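Local coordinates for type III effector HopU1 (Pseudomonas syringae pv. tomato, PDB 3U0J), which probably transfers ADP-ribose from NAD+ to arginine side chains of host proteins, as an effector delivered into plant cells by type III secretion, at residues 70-75 with 90-95; 103-108 with 117-122; 135-140 with 147-152; 167-172 with 208-213. All coordinates share one frame; numbering follows the deposited sequence.

Interaction 1: residues 70-75 with 90-95; sequences DKFSDK and EECSAI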
loop_
_atom_site.group_PDB
_atom_site.type_symbol
_atom_site.label_atom_id
_atom_site.label_comp_id
_atom_site.label_asym_id
_atom_site.label_seq_id
_atom_site.Cartn_x
_atom_site.Cartn_y
_atom_site.Cartn_z
ATOM N N ASP A 70 -2.335 -20.294 -6.552
ATOM C CA ASP A 70 -1.943 -21.586 -6.075
ATOM C C ASP A 70 -1.215 -21.468 -4.731
ATOM O O ASP A 70 -1.556 -22.136 -3.764
ATOM C CB ASP A 70 -1.090 -22.267 -7.120
ATOM C CG ASP A 70 -0.923 -23.713 -6.834
ATOM O OD1 ASP A 70 -1.977 -24.398 -6.759
ATOM O OD2 ASP A 70 0.243 -24.155 -6.660
ATOM N N LYS A 71 -0.227 -20.594 -4.655
ATOM C CA LYS A 71 0.516 -20.485 -3.420
ATOM C C LYS A 71 -0.409 -19.978 -2.312
ATOM O O LYS A 71 -0.248 -20.342 -1.147
ATOM C CB LYS A 71 1.768 -19.610 -3.595
ATOM C CG LYS A 71 1.753 -18.239 -2.937
ATOM C CD LYS A 71 3.159 -17.657 -2.893
ATOM C CE LYS A 71 3.359 -16.712 -1.713
ATOM N NZ LYS A 71 4.589 -17.063 -0.920
ATOM N N PHE A 72 -1.403 -19.172 -2.677
ATOM C CA PHE A 72 -2.276 -18.575 -1.669
ATOM C C PHE A 72 -3.559 -19.358 -1.378
ATOM O O PHE A 72 -4.391 -18.927 -0.581
ATOM C CB PHE A 72 -2.558 -17.105 -1.991
ATOM C CG PHE A 72 -1.379 -16.196 -1.718
ATOM C CD1 PHE A 72 -0.851 -15.378 -2.724
ATOM C CD2 PHE A 72 -0.778 -16.181 -0.470
ATOM C CE1 PHE A 72 0.234 -14.556 -2.487
ATOM C CE2 PHE A 72 0.302 -15.358 -0.229
ATOM C CZ PHE A 72 0.812 -14.540 -1.247
ATOM N N SER A 73 -3.706 -20.516 -2.013
ATOM C CA SER A 73 -4.841 -21.390 -1.756
ATOM C C SER A 73 -4.286 -22.620 -1.072
ATOM O O SER A 73 -5.013 -23.371 -0.437
ATOM C CB SER A 73 -5.559 -21.765 -3.057
ATOM O OG SER A 73 -4.756 -22.589 -3.886
ATOM N N ASP A 74 -2.974 -22.798 -1.210
ATOM C CA ASP A 74 -2.234 -23.877 -0.570
ATOM C C ASP A 74 -2.700 -24.036 0.863
ATOM O O ASP A 74 -2.670 -23.096 1.642
ATOM C CB ASP A 74 -0.731 -23.577 -0.615
ATOM C CG ASP A 74 0.142 -24.787 -0.250
ATOM O OD1 ASP A 74 -0.168 -25.500 0.736
ATOM O OD2 ASP A 74 1.173 -24.994 -0.939
ATOM N N LYS A 75 -3.130 -25.246 1.187
ATOM C CA LYS A 75 -3.688 -25.580 2.482
ATOM C C LYS A 75 -2.750 -25.249 3.656
ATOM O O LYS A 75 -3.225 -24.899 4.752
ATOM C CB LYS A 75 -4.146 -27.043 2.456
ATOM C CG LYS A 75 -3.911 -27.859 3.695
ATOM C CD LYS A 75 -2.614 -28.673 3.600
ATOM C CE LYS A 75 -2.280 -29.316 4.965
ATOM N NZ LYS A 75 -1.149 -30.316 4.942
ATOM N N GLU A 90 -7.581 -14.523 -3.810
ATOM C CA GLU A 90 -7.617 -13.346 -4.660
ATOM C C GLU A 90 -7.133 -12.126 -3.864
ATOM O O GLU A 90 -6.490 -11.235 -4.414
ATOM C CB GLU A 90 -9.024 -13.133 -5.254
ATOM C CG GLU A 90 -9.471 -14.228 -6.237
ATOM C CD GLU A 90 -10.086 -15.489 -5.573
ATOM O OE1 GLU A 90 -9.979 -15.668 -4.337
ATOM O OE2 GLU A 90 -10.687 -16.308 -6.303
ATOM N N GLU A 91 -7.408 -12.103 -2.566
ATOM C CA GLU A 91 -7.000 -10.975 -1.739
ATOM C C GLU A 91 -5.514 -11.037 -1.425
ATOM O O GLU A 91 -4.792 -10.038 -1.530
ATOM C CB GLU A 91 -7.844 -10.901 -0.469
ATOM C CG GLU A 91 -9.192 -10.267 -0.714
ATOM C CD GLU A 91 -10.302 -10.806 0.167
ATOM O OE1 GLU A 91 -10.080 -11.819 0.870
ATOM O OE2 GLU A 91 -11.401 -10.206 0.166
ATOM N N CYS A 92 -5.040 -12.218 -1.061
ATOM C CA CYS A 92 -3.601 -12.372 -0.870
ATOM C C CYS A 92 -2.866 -11.908 -2.116
ATOM O O CYS A 92 -1.916 -11.140 -2.027
ATOM C CB CYS A 92 -3.245 -13.817 -0.549
ATOM S SG CYS A 92 -3.894 -14.324 1.032
ATOM N N SER A 93 -3.337 -12.366 -3.273
ATOM C CA SER A 93 -2.722 -12.039 -4.561
ATOM C C SER A 93 -2.708 -10.533 -4.832
ATOM O O SER A 93 -1.734 -9.997 -5.363
ATOM C CB SER A 93 -3.437 -12.774 -5.706
ATOM O OG SER A 93 -3.421 -14.173 -5.500
ATOM N N ALA A 94 -3.795 -9.856 -4.479
ATOM C CA ALA A 94 -3.868 -8.427 -4.679
ATOM C C ALA A 94 -2.804 -7.764 -3.798
ATOM O O ALA A 94 -2.084 -6.874 -4.249
ATOM C CB ALA A 94 -5.236 -7.924 -4.363
ATOM N N ILE A 95 -2.666 -8.201 -2.551
ATOM C CA ILE A 95 -1.624 -7.606 -1.720
ATOM C C ILE A 95 -0.252 -7.885 -2.332
ATOM O O ILE A 95 0.555 -6.977 -2.521
ATOM C CB ILE A 95 -1.620 -8.170 -0.317
ATOM C CG1 ILE A 95 -2.841 -7.709 0.461
ATOM C CG2 ILE A 95 -0.353 -7.759 0.395
ATOM C CD1 ILE A 95 -3.014 -8.493 1.734
#
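Asp-70 O, gripped by two backbone donors, closes the turn that presents Phe-72 to Cys-92: Ser-73 N lies 3.2 Å and Asp-74 N 3.0 Å from Asp-70 O. The chain thus leaves helix 65-71, and Phe-72 sets its ring against helix 89-99. With CG anti to the carbonyl carbon (chi1 -74°), the ring receives Cys-92 CB over one face in a CH-pi contact, CB standing 3.5 Å from the ring centroid and 22° off its normal. Lys-71 CG covers the centre of the opposite face, which leaves the ring held between two aliphatic groups. The sulfur is more peripheral: Cys-92 SG is 4.5 Å from the Phe-72 centroid and meets the ring obliquely. Ser-93 adds a looser touch, its OG 4.0 Å from Phe-72 CD1, while its hydroxyl is bound to Pro-89 O one turn back. Phe-77 meets the Phe-72 ring edge-to-face, and Asp-74 caps the following helix 75-80. The contact therefore joins the end of helix 65-71 to helix 89-99, whose other sides pack on helices 41-52 and 145-162.

Interaction 2: residues 103-108 with 117-122; sequences YSSHLV and YREVNN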
loop_
_atom_site.group_PDB
_atom_site.type_symbol
_atom_site.label_atom_id
_atom_site.label_comp_id
_atom_site.label_asym_id
_atom_site.label_seq_id
_atom_site.Cartn_x
_atom_site.Cartn_y
_atom_site.Cartn_z
ATOM N N TYR A 103 4.810 -6.413 -12.045
ATOM C CA TYR A 103 3.600 -6.418 -12.880
ATOM C C TYR A 103 3.312 -5.030 -13.418
ATOM O O TYR A 103 3.536 -4.029 -12.732
ATOM C CB TYR A 103 2.381 -6.951 -12.108
ATOM C CG TYR A 103 2.694 -8.204 -11.357
ATOM C CD1 TYR A 103 2.630 -9.425 -11.980
ATOM C CD2 TYR A 103 3.109 -8.163 -10.041
ATOM C CE1 TYR A 103 2.940 -10.570 -11.319
ATOM C CE2 TYR A 103 3.422 -9.311 -9.367
ATOM C CZ TYR A 103 3.332 -10.518 -10.015
ATOM O OH TYR A 103 3.642 -11.695 -9.372
ATOM N N SER A 104 2.825 -4.978 -14.653
ATOM C CA SER A 104 2.328 -3.743 -15.227
ATOM C C SER A 104 1.139 -4.058 -16.127
ATOM O O SER A 104 1.064 -5.137 -16.733
ATOM C CB SER A 104 3.436 -3.010 -15.999
ATOM O OG SER A 104 2.900 -1.933 -16.750
ATOM N N SER A 105 0.197 -3.125 -16.195
ATOM C CA SER A 105 -0.908 -3.220 -17.137
ATOM C C SER A 105 -0.372 -3.207 -18.557
ATOM O O SER A 105 -0.996 -3.760 -19.452
ATOM C CB SER A 105 -1.824 -2.023 -16.974
ATOM O OG SER A 105 -1.088 -0.823 -17.147
ATOM N N HIS A 106 0.787 -2.573 -18.765
ATOM C CA HIS A 106 1.294 -2.360 -20.115
ATOM C C HIS A 106 2.660 -2.930 -20.373
ATOM O O HIS A 106 3.373 -3.310 -19.447
ATOM C CB HIS A 106 1.328 -0.884 -20.450
ATOM C CG HIS A 106 -0.019 -0.307 -20.693
ATOM N ND1 HIS A 106 -0.981 -0.233 -19.709
ATOM C CD2 HIS A 106 -0.576 0.216 -21.812
ATOM C CE1 HIS A 106 -2.068 0.334 -20.203
ATOM N NE2 HIS A 106 -1.848 0.617 -21.478
ATOM N N LEU A 107 3.001 -2.979 -21.660
ATOM C CA LEU A 107 4.284 -3.462 -22.128
ATOM C C LEU A 107 4.940 -2.264 -22.811
ATOM O O LEU A 107 4.256 -1.465 -23.470
ATOM C CB LEU A 107 4.039 -4.592 -23.120
ATOM C CG LEU A 107 4.707 -5.970 -22.987
ATOM C CD1 LEU A 107 4.906 -6.411 -21.551
ATOM C CD2 LEU A 107 3.877 -7.001 -23.728
ATOM N N VAL A 108 6.243 -2.090 -22.608
ATOM C CA VAL A 108 6.973 -1.042 -23.325
ATOM C C VAL A 108 8.109 -1.690 -24.102
ATOM O O VAL A 108 9.145 -2.019 -23.536
ATOM C CB VAL A 108 7.539 0.058 -22.392
ATOM C CG1 VAL A 108 8.222 1.113 -23.219
ATOM C CG2 VAL A 108 6.436 0.701 -21.557
ATOM N N TYR A 117 1.457 -0.969 -8.725
ATOM C CA TYR A 117 1.171 -0.196 -7.528
ATOM C C TYR A 117 1.290 1.283 -7.824
ATOM O O TYR A 117 0.556 2.107 -7.265
ATOM C CB TYR A 117 2.101 -0.572 -6.367
ATOM C CG TYR A 117 3.525 -0.054 -6.498
ATOM C CD1 TYR A 117 3.869 1.214 -6.060
ATOM C CD2 TYR A 117 4.524 -0.845 -7.044
ATOM C CE1 TYR A 117 5.156 1.682 -6.169
ATOM C CE2 TYR A 117 5.811 -0.387 -7.162
ATOM C CZ TYR A 117 6.121 0.877 -6.724
ATOM O OH TYR A 117 7.410 1.329 -6.847
ATOM N N ARG A 118 2.218 1.632 -8.707
ATOM C CA ARG A 118 2.380 3.039 -9.033
ATOM C C ARG A 118 1.252 3.582 -9.897
ATOM O O ARG A 118 0.780 4.675 -9.668
ATOM C CB ARG A 118 3.720 3.294 -9.712
ATOM C CG ARG A 118 4.112 4.760 -9.733
ATOM C CD ARG A 118 5.501 4.882 -10.259
ATOM N NE ARG A 118 6.495 4.295 -9.364
ATOM C CZ ARG A 118 6.830 4.825 -8.191
ATOM N NH1 ARG A 118 6.210 5.928 -7.758
ATOM N NH2 ARG A 118 7.769 4.250 -7.443
ATOM N N GLU A 119 0.819 2.814 -10.887
ATOM C CA GLU A 119 -0.272 3.251 -11.740
ATOM C C GLU A 119 -1.522 3.433 -10.898
ATOM O O GLU A 119 -2.253 4.409 -11.064
ATOM C CB GLU A 119 -0.518 2.248 -12.863
ATOM C CG GLU A 119 -1.672 2.603 -13.779
ATOM C CD GLU A 119 -1.830 1.628 -14.937
ATOM O OE1 GLU A 119 -1.079 0.624 -14.987
ATOM O OE2 GLU A 119 -2.707 1.872 -15.808
ATOM N N VAL A 120 -1.747 2.501 -9.970
ATOM C CA VAL A 120 -2.935 2.524 -9.117
ATOM C C VAL A 120 -2.886 3.663 -8.116
ATOM O O VAL A 120 -3.817 4.451 -8.022
ATOM C CB VAL A 120 -3.140 1.177 -8.390
ATOM C CG1 VAL A 120 -4.114 1.334 -7.225
ATOM C CG2 VAL A 120 -3.643 0.139 -9.370
ATOM N N ASN A 121 -1.785 3.752 -7.381
ATOM C CA ASN A 121 -1.594 4.824 -6.410
ATOM C C ASN A 121 -1.743 6.171 -7.082
ATOM O O ASN A 121 -2.504 7.015 -6.612
ATOM C CB ASN A 121 -0.226 4.720 -5.741
ATOM C CG ASN A 121 -0.167 3.613 -4.710
ATOM O OD1 ASN A 121 -1.177 2.989 -4.395
ATOM N ND2 ASN A 121 1.015 3.368 -4.179
ATOM N N ASN A 122 -1.042 6.361 -8.200
ATOM C CA ASN A 122 -1.136 7.607 -8.936
ATOM C C ASN A 122 -2.563 7.916 -9.379
ATOM O O ASN A 122 -3.030 9.055 -9.249
ATOM C CB ASN A 122 -0.164 7.625 -10.114
ATOM C CG ASN A 122 1.205 8.133 -9.712
ATOM O OD1 ASN A 122 1.491 8.265 -8.529
ATOM N ND2 ASN A 122 2.052 8.423 -10.686
HETATM O O HOH W 1 0.718 -1.024 -14.300
#
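Ser-105 and Glu-119 face each other, both with CB directed across the gap, and the serine hydroxyl and the glutamate carboxylate make the direct link between the segments. Ser-105 OG donates to Glu-119 OE1 at 2.6 Å, and OE1 receives it on its syn lone pair, the side of OE2. Glu-119 spans the distance by being fully stretched: CG is anti to the backbone N (chi1 178°) and the chain stays extended beyond it, carrying the carboxylate straight off the helix. The serine hydroxyl also accepts, from His-106 ND1 at 2.6 Å from Ser-105 OG. This oxygen lies only 2° out of the imidazole plane, so the bond meets the ring at its edge and should limit its rotation. A chain of donors thus runs from His-106 through Ser-105 to Glu-119, and the carboxylate, with OE2 4.8 Å from His-106 ND1, may modestly favour a protonated imidazole, though its charge is not seen. Water 1 makes a second bridge, accepting from Ser-105 N at 2.9 Å and donating to Glu-119 OE1 at 2.5 Å. One carboxylate oxygen is consequently gripped by the hydroxyl and the water. The backbone of this bend is set by an ST turn in which His-106 N donates to Ser-104 OG (3.0 Å, 159° at the hydrogen), and Ser-104 OG also bonds Thr-114 O. Polar and near the surface, the contact ties the break in strand 103-108, the middle strand between 55-56 and 111-112, to helix 116-126, whose Val-120 packs on helix 145-162.

Interaction 3: residues 135-140 with 147-152; sequences AEIDNH and HIKMLS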
loop_
_atom_site.group_PDB
_atom_site.type_symbol
_atom_site.label_atom_id
_atom_site.label_comp_id
_atom_site.label_asym_id
_atom_site.label_seq_id
_atom_site.Cartn_x
_atom_site.Cartn_y
_atom_site.Cartn_z
ATOM N N ALA A 135 -16.999 4.467 0.562
ATOM C CA ALA A 135 -18.422 4.611 0.280
ATOM C C ALA A 135 -18.662 4.632 -1.236
ATOM O O ALA A 135 -19.759 4.325 -1.710
ATOM C CB ALA A 135 -18.969 5.866 0.931
ATOM N N GLU A 136 -17.623 4.978 -1.993
ATOM C CA GLU A 136 -17.744 5.145 -3.441
ATOM C C GLU A 136 -16.750 4.313 -4.277
ATOM O O GLU A 136 -16.391 4.737 -5.372
ATOM C CB GLU A 136 -17.630 6.640 -3.822
ATOM C CG GLU A 136 -18.897 7.471 -3.554
ATOM C CD GLU A 136 -18.741 8.975 -3.841
ATOM O OE1 GLU A 136 -18.446 9.357 -5.002
ATOM O OE2 GLU A 136 -18.951 9.779 -2.901
ATOM N N ILE A 137 -16.323 3.142 -3.792
ATOM C CA ILE A 137 -15.326 2.330 -4.519
ATOM C C ILE A 137 -15.843 1.733 -5.831
ATOM O O ILE A 137 -15.049 1.263 -6.665
ATOM C CB ILE A 137 -14.740 1.153 -3.690
ATOM C CG1 ILE A 137 -15.116 1.245 -2.223
ATOM C CG2 ILE A 137 -13.207 1.065 -3.847
ATOM C CD1 ILE A 137 -14.161 0.435 -1.351
ATOM N N ASP A 138 -17.161 1.737 -6.016
ATOM C CA ASP A 138 -17.725 1.198 -7.247
ATOM C C ASP A 138 -17.960 2.271 -8.310
ATOM O O ASP A 138 -18.705 2.059 -9.267
ATOM C CB ASP A 138 -18.987 0.372 -6.967
ATOM C CG ASP A 138 -18.694 -1.127 -6.857
ATOM O OD1 ASP A 138 -18.706 -1.816 -7.908
ATOM O OD2 ASP A 138 -18.463 -1.616 -5.722
ATOM N N ASN A 139 -17.304 3.415 -8.138
ATOM C CA ASN A 139 -17.365 4.503 -9.105
ATOM C C ASN A 139 -15.973 4.866 -9.611
ATOM O O ASN A 139 -15.713 6.017 -9.967
ATOM C CB ASN A 139 -18.042 5.744 -8.505
ATOM C CG ASN A 139 -19.554 5.590 -8.371
ATOM O OD1 ASN A 139 -20.238 5.139 -9.298
ATOM N ND2 ASN A 139 -20.085 5.980 -7.212
ATOM N N HIS A 140 -15.080 3.880 -9.637
ATOM C CA HIS A 140 -13.731 4.082 -10.175
ATOM C C HIS A 140 -13.613 3.544 -11.615
ATOM O O HIS A 140 -14.520 2.869 -12.109
ATOM C CB HIS A 140 -12.658 3.433 -9.268
ATOM C CG HIS A 140 -12.456 4.125 -7.947
ATOM N ND1 HIS A 140 -12.110 5.457 -7.842
ATOM C CD2 HIS A 140 -12.528 3.655 -6.676
ATOM C CE1 HIS A 140 -11.997 5.780 -6.564
ATOM N NE2 HIS A 140 -12.246 4.705 -5.836
ATOM N N HIS A 147 -8.854 -4.340 -8.941
ATOM C CA HIS A 147 -7.728 -4.443 -8.015
ATOM C C HIS A 147 -7.889 -3.505 -6.816
ATOM O O HIS A 147 -7.534 -3.845 -5.679
ATOM C CB HIS A 147 -6.410 -4.144 -8.737
ATOM C CG HIS A 147 -5.216 -4.108 -7.832
ATOM N ND1 HIS A 147 -4.511 -5.243 -7.487
ATOM C CD2 HIS A 147 -4.594 -3.075 -7.211
ATOM C CE1 HIS A 147 -3.509 -4.912 -6.691
ATOM N NE2 HIS A 147 -3.534 -3.603 -6.508
ATOM N N ILE A 148 -8.405 -2.311 -7.065
ATOM C CA ILE A 148 -8.553 -1.382 -5.964
ATOM C C ILE A 148 -9.474 -2.016 -4.943
ATOM O O ILE A 148 -9.199 -1.992 -3.741
ATOM C CB ILE A 148 -9.102 -0.025 -6.420
ATOM C CG1 ILE A 148 -8.037 0.706 -7.245
ATOM C CG2 ILE A 148 -9.479 0.791 -5.226
ATOM C CD1 ILE A 148 -8.527 1.927 -7.980
ATOM N N LYS A 149 -10.547 -2.620 -5.443
ATOM C CA LYS A 149 -11.553 -3.194 -4.577
ATOM C C LYS A 149 -10.979 -4.402 -3.871
ATOM O O LYS A 149 -11.165 -4.562 -2.673
ATOM C CB LYS A 149 -12.842 -3.538 -5.341
ATOM C CG LYS A 149 -13.476 -2.350 -6.073
ATOM C CD LYS A 149 -14.944 -2.599 -6.409
ATOM C CE LYS A 149 -15.152 -3.887 -7.224
ATOM N NZ LYS A 149 -16.601 -4.229 -7.408
ATOM N N MET A 150 -10.257 -5.246 -4.598
ATOM C CA MET A 150 -9.735 -6.455 -3.989
ATOM C C MET A 150 -8.773 -6.096 -2.868
ATOM O O MET A 150 -8.846 -6.682 -1.787
ATOM C CB MET A 150 -9.086 -7.379 -5.019
ATOM C CG MET A 150 -9.172 -8.877 -4.653
ATOM S SD MET A 150 -10.784 -9.502 -4.096
ATOM C CE MET A 150 -10.168 -10.878 -3.225
ATOM N N LEU A 151 -7.896 -5.117 -3.104
ATOM C CA LEU A 151 -6.912 -4.724 -2.091
ATOM C C LEU A 151 -7.618 -4.140 -0.869
ATOM O O LEU A 151 -7.285 -4.471 0.277
ATOM C CB LEU A 151 -5.923 -3.703 -2.643
ATOM C CG LEU A 151 -4.441 -3.857 -2.276
ATOM C CD1 LEU A 151 -3.768 -2.511 -2.162
ATOM C CD2 LEU A 151 -4.216 -4.651 -1.019
ATOM N N SER A 152 -8.601 -3.276 -1.106
ATOM C CA SER A 152 -9.367 -2.735 -0.001
ATOM C C SER A 152 -9.965 -3.865 0.834
ATOM O O SER A 152 -9.810 -3.893 2.045
ATOM C CB SER A 152 -10.464 -1.809 -0.504
ATOM O OG SER A 152 -9.925 -0.648 -1.103
#
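Ile-137 and Lys-149 mark the closest backbone approach, their CA atoms 6.7 Å apart where segment 135-140, turned on itself by the bond from Asn-139 N to Glu-136 O, runs past helix 145-162. The apolar centre is formed by branch methyls: Ile-137 CG2 meets Ile-148 CG2 at 4.0 Å, the two side chains crossing obliquely. On the helix side, Ile-148 CG1 lies beside the backbone N (chi1 -70°), which places CG2 anti to that N and facing the loop. The Ile-137 methyl also lies in the plane of the His-140 ring at its edge, so the isoleucine is wedged between imidazole and helix; Ile-148 CG2 is a more distant neighbour, 4.4 Å from His-140 CD2. A hydrogen bond between His-140 ND1 and Tyr-123 OH ties that ring to helix 116-126. In the ADP-ribosyltransferase domain this packing lays the connection between helices 116-126 and 145-162 against the second helix, after which the chain passes by strand 164-165 into strand 167-172 at one side of the five-stranded mixed sheet. Lys-149 flanks the apolar patch on its more exposed side. Its CG lies 4.1 Å from Ile-137 CG2 and its CD 3.9 Å from Ile-137 O, before a bend at chi3 (-56°) takes the ammonium group to Asp-138. There Lys-149 NZ donates to Asp-138 OD1 at 3.2 Å on the syn side, 29° out of the carboxylate plane, in a salt bridge. Asp-138 is poorly ordered, so this geometry is approximate, and the stronger partner of Lys-149 NZ is Asp-43 of helix 41-52.

Interaction 4: residues 167-172 with 208-213; sequences TVYRGI and QVFEPG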
loop_
_atom_site.group_PDB
_atom_site.type_symbol
_atom_site.label_atom_id
_atom_site.label_comp_id
_atom_site.label_asym_id
_atom_site.label_seq_id
_atom_site.Cartn_x
_atom_site.Cartn_y
_atom_site.Cartn_z
ATOM N N THR A 167 3.700 2.150 16.290
ATOM C CA THR A 167 4.536 3.052 15.516
ATOM C C THR A 167 5.111 2.357 14.291
ATOM O O THR A 167 5.614 1.239 14.377
ATOM C CB THR A 167 5.680 3.644 16.385
ATOM O OG1 THR A 167 5.122 4.523 17.373
ATOM C CG2 THR A 167 6.664 4.419 15.527
ATOM N N VAL A 168 5.010 3.027 13.149
ATOM C CA VAL A 168 5.603 2.555 11.916
ATOM C C VAL A 168 6.297 3.750 11.319
ATOM O O VAL A 168 6.120 4.871 11.813
ATOM C CB VAL A 168 4.554 2.087 10.925
ATOM C CG1 VAL A 168 3.842 0.863 11.449
ATOM C CG2 VAL A 168 3.563 3.207 10.640
ATOM N N TYR A 169 7.066 3.512 10.253
ATOM C CA TYR A 169 7.925 4.525 9.661
ATOM C C TYR A 169 7.795 4.545 8.142
ATOM O O TYR A 169 7.407 3.550 7.533
ATOM C CB TYR A 169 9.386 4.278 10.049
ATOM C CG TYR A 169 9.627 4.226 11.546
ATOM C CD1 TYR A 169 9.915 5.383 12.277
ATOM C CD2 TYR A 169 9.566 3.015 12.231
ATOM C CE1 TYR A 169 10.120 5.329 13.637
ATOM C CE2 TYR A 169 9.779 2.950 13.594
ATOM C CZ TYR A 169 10.051 4.105 14.292
ATOM O OH TYR A 169 10.263 4.005 15.645
ATOM N N ARG A 170 8.127 5.694 7.553
ATOM C CA ARG A 170 8.069 5.938 6.115
ATOM C C ARG A 170 9.267 6.776 5.771
ATOM O O ARG A 170 9.581 7.726 6.484
ATOM C CB ARG A 170 6.869 6.806 5.763
ATOM C CG ARG A 170 5.660 6.084 5.286
ATOM C CD ARG A 170 5.686 5.895 3.793
ATOM N NE ARG A 170 5.144 7.028 3.050
ATOM C CZ ARG A 170 5.056 7.039 1.720
ATOM N NH1 ARG A 170 5.473 5.965 1.018
ATOM N NH2 ARG A 170 4.562 8.119 1.100
ATOM N N GLY A 171 9.912 6.460 4.660
ATOM C CA GLY A 171 10.989 7.289 4.171
ATOM C C GLY A 171 10.607 7.808 2.810
ATOM O O GLY A 171 10.171 7.039 1.957
ATOM N N ILE A 172 10.777 9.109 2.615
ATOM C CA ILE A 172 10.461 9.789 1.367
ATOM C C ILE A 172 11.700 10.572 0.930
ATOM O O ILE A 172 12.497 10.982 1.774
ATOM C CB ILE A 172 9.243 10.744 1.586
ATOM C CG1 ILE A 172 7.954 9.948 1.565
ATOM C CG2 ILE A 172 9.139 11.810 0.523
ATOM C CD1 ILE A 172 7.918 8.954 0.413
ATOM N N GLN A 208 14.948 3.865 5.591
ATOM C CA GLN A 208 16.168 4.387 4.980
ATOM C C GLN A 208 16.284 5.903 4.972
ATOM O O GLN A 208 16.588 6.493 3.931
ATOM C CB GLN A 208 16.305 3.885 3.555
ATOM C CG GLN A 208 16.337 2.388 3.429
ATOM C CD GLN A 208 16.719 1.982 2.036
ATOM O OE1 GLN A 208 15.862 1.566 1.232
ATOM N NE2 GLN A 208 18.013 2.137 1.711
ATOM N N VAL A 209 16.076 6.517 6.138
ATOM C CA VAL A 209 16.068 7.963 6.257
ATOM C C VAL A 209 16.941 8.417 7.390
ATOM O O VAL A 209 17.647 9.418 7.277
ATOM C CB VAL A 209 14.691 8.492 6.652
ATOM C CG1 VAL A 209 14.350 9.719 5.829
ATOM C CG2 VAL A 209 13.632 7.407 6.548
ATOM N N PHE A 210 16.861 7.696 8.501
ATOM C CA PHE A 210 17.381 8.201 9.763
ATOM C C PHE A 210 18.893 8.304 9.864
ATOM O O PHE A 210 19.422 9.310 10.338
ATOM C CB PHE A 210 16.833 7.396 10.919
ATOM C CG PHE A 210 15.418 7.718 11.236
ATOM C CD1 PHE A 210 14.402 6.870 10.859
ATOM C CD2 PHE A 210 15.102 8.887 11.898
ATOM C CE1 PHE A 210 13.102 7.176 11.146
ATOM C CE2 PHE A 210 13.800 9.196 12.202
ATOM C CZ PHE A 210 12.799 8.345 11.823
ATOM N N GLU A 211 19.601 7.278 9.434
ATOM C CA GLU A 211 21.046 7.350 9.512
ATOM C C GLU A 211 21.589 8.091 8.306
ATOM O O GLU A 211 21.164 7.854 7.178
ATOM C CB GLU A 211 21.679 5.957 9.649
ATOM C CG GLU A 211 21.114 4.894 8.705
ATOM C CD GLU A 211 19.697 4.438 9.086
ATOM O OE1 GLU A 211 19.268 4.674 10.243
ATOM O OE2 GLU A 211 19.013 3.834 8.222
ATOM N N PRO A 212 22.503 9.035 8.539
ATOM C CA PRO A 212 23.228 9.453 7.343
ATOM C C PRO A 212 24.025 8.227 6.942
ATOM O O PRO A 212 24.312 7.402 7.813
ATOM C CB PRO A 212 24.148 10.561 7.862
ATOM C CG PRO A 212 23.505 11.020 9.174
ATOM C CD PRO A 212 22.909 9.776 9.747
ATOM N N GLY A 213 24.340 8.080 5.664
ATOM C CA GLY A 213 23.912 9.019 4.653
ATOM C C GLY A 213 23.010 8.254 3.718
ATOM O O GLY A 213 23.407 7.843 2.625
#
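Val-209 closes the tight end of this contact by laying CG2 on the backbone of strand 167-172 at Gly-171. Val-209 CG2 stands 3.6 Å from Gly-171 CA, where there is no side chain to hold the valine off, and 4.1 Å from Arg-170 O. Val-209 is buried, and its other neighbours include Ala-219 on strand 218-224. One residue along on the loop, and two back on the strand, Phe-210 meets Tyr-169 less closely: Phe-210 CE1 is 3.8 Å from Tyr-169 CD1. The ring centroids are 5.9 Å apart with the planes at 89°, yet neither ring lies squarely over the other, so the pair touches obliquely through CH groups. Lys-204 makes a cation-pi contact with Phe-210. Beyond the rings the loop turns outward, Pro-212 and Gly-213 lying exposed. The strand's other side carries Arg-170, whose CB points away from the loop. In a Tyr-Arg-Gly sequence on this strand, Arg-170 probably corresponds to the arginine of the R-S-E signature of arginine-specific ADP-ribosyltransferases, and its side chain touches Thr-200 of strand 199-201. No hydrogen bond crosses between the segments, so shape fit and burial of apolar surface make this contact, while directional bonds to the loop, such as Val-209 O with Lys-262 NZ, come from other residues.

Overall arrangement
Interactions 1, 2 and 3 are linked through helix 145-162, part of interaction 3, which touches both others. Interactions 1 and 3 touch where Glu-91 and Ile-95 pack on Met-150 and Leu-151, their centres 19 Å apart; interactions 2 and 3 meet through Val-120 against His-147 and Ile-148, centres 17 Å apart. Interactions 1 and 2 do not touch, nearest atoms about 7 Å apart. Interaction 4 stands apart on the sheet, its centre 30 Å from those of interactions 1 and 3 and across the middle of the chain. It alone includes Arg-170, the probable NAD-site arginine by family resemblance; interaction 2 comes closer to interaction 4, nearest atoms about 7 Å apart, at Asn-121 and Arg-170.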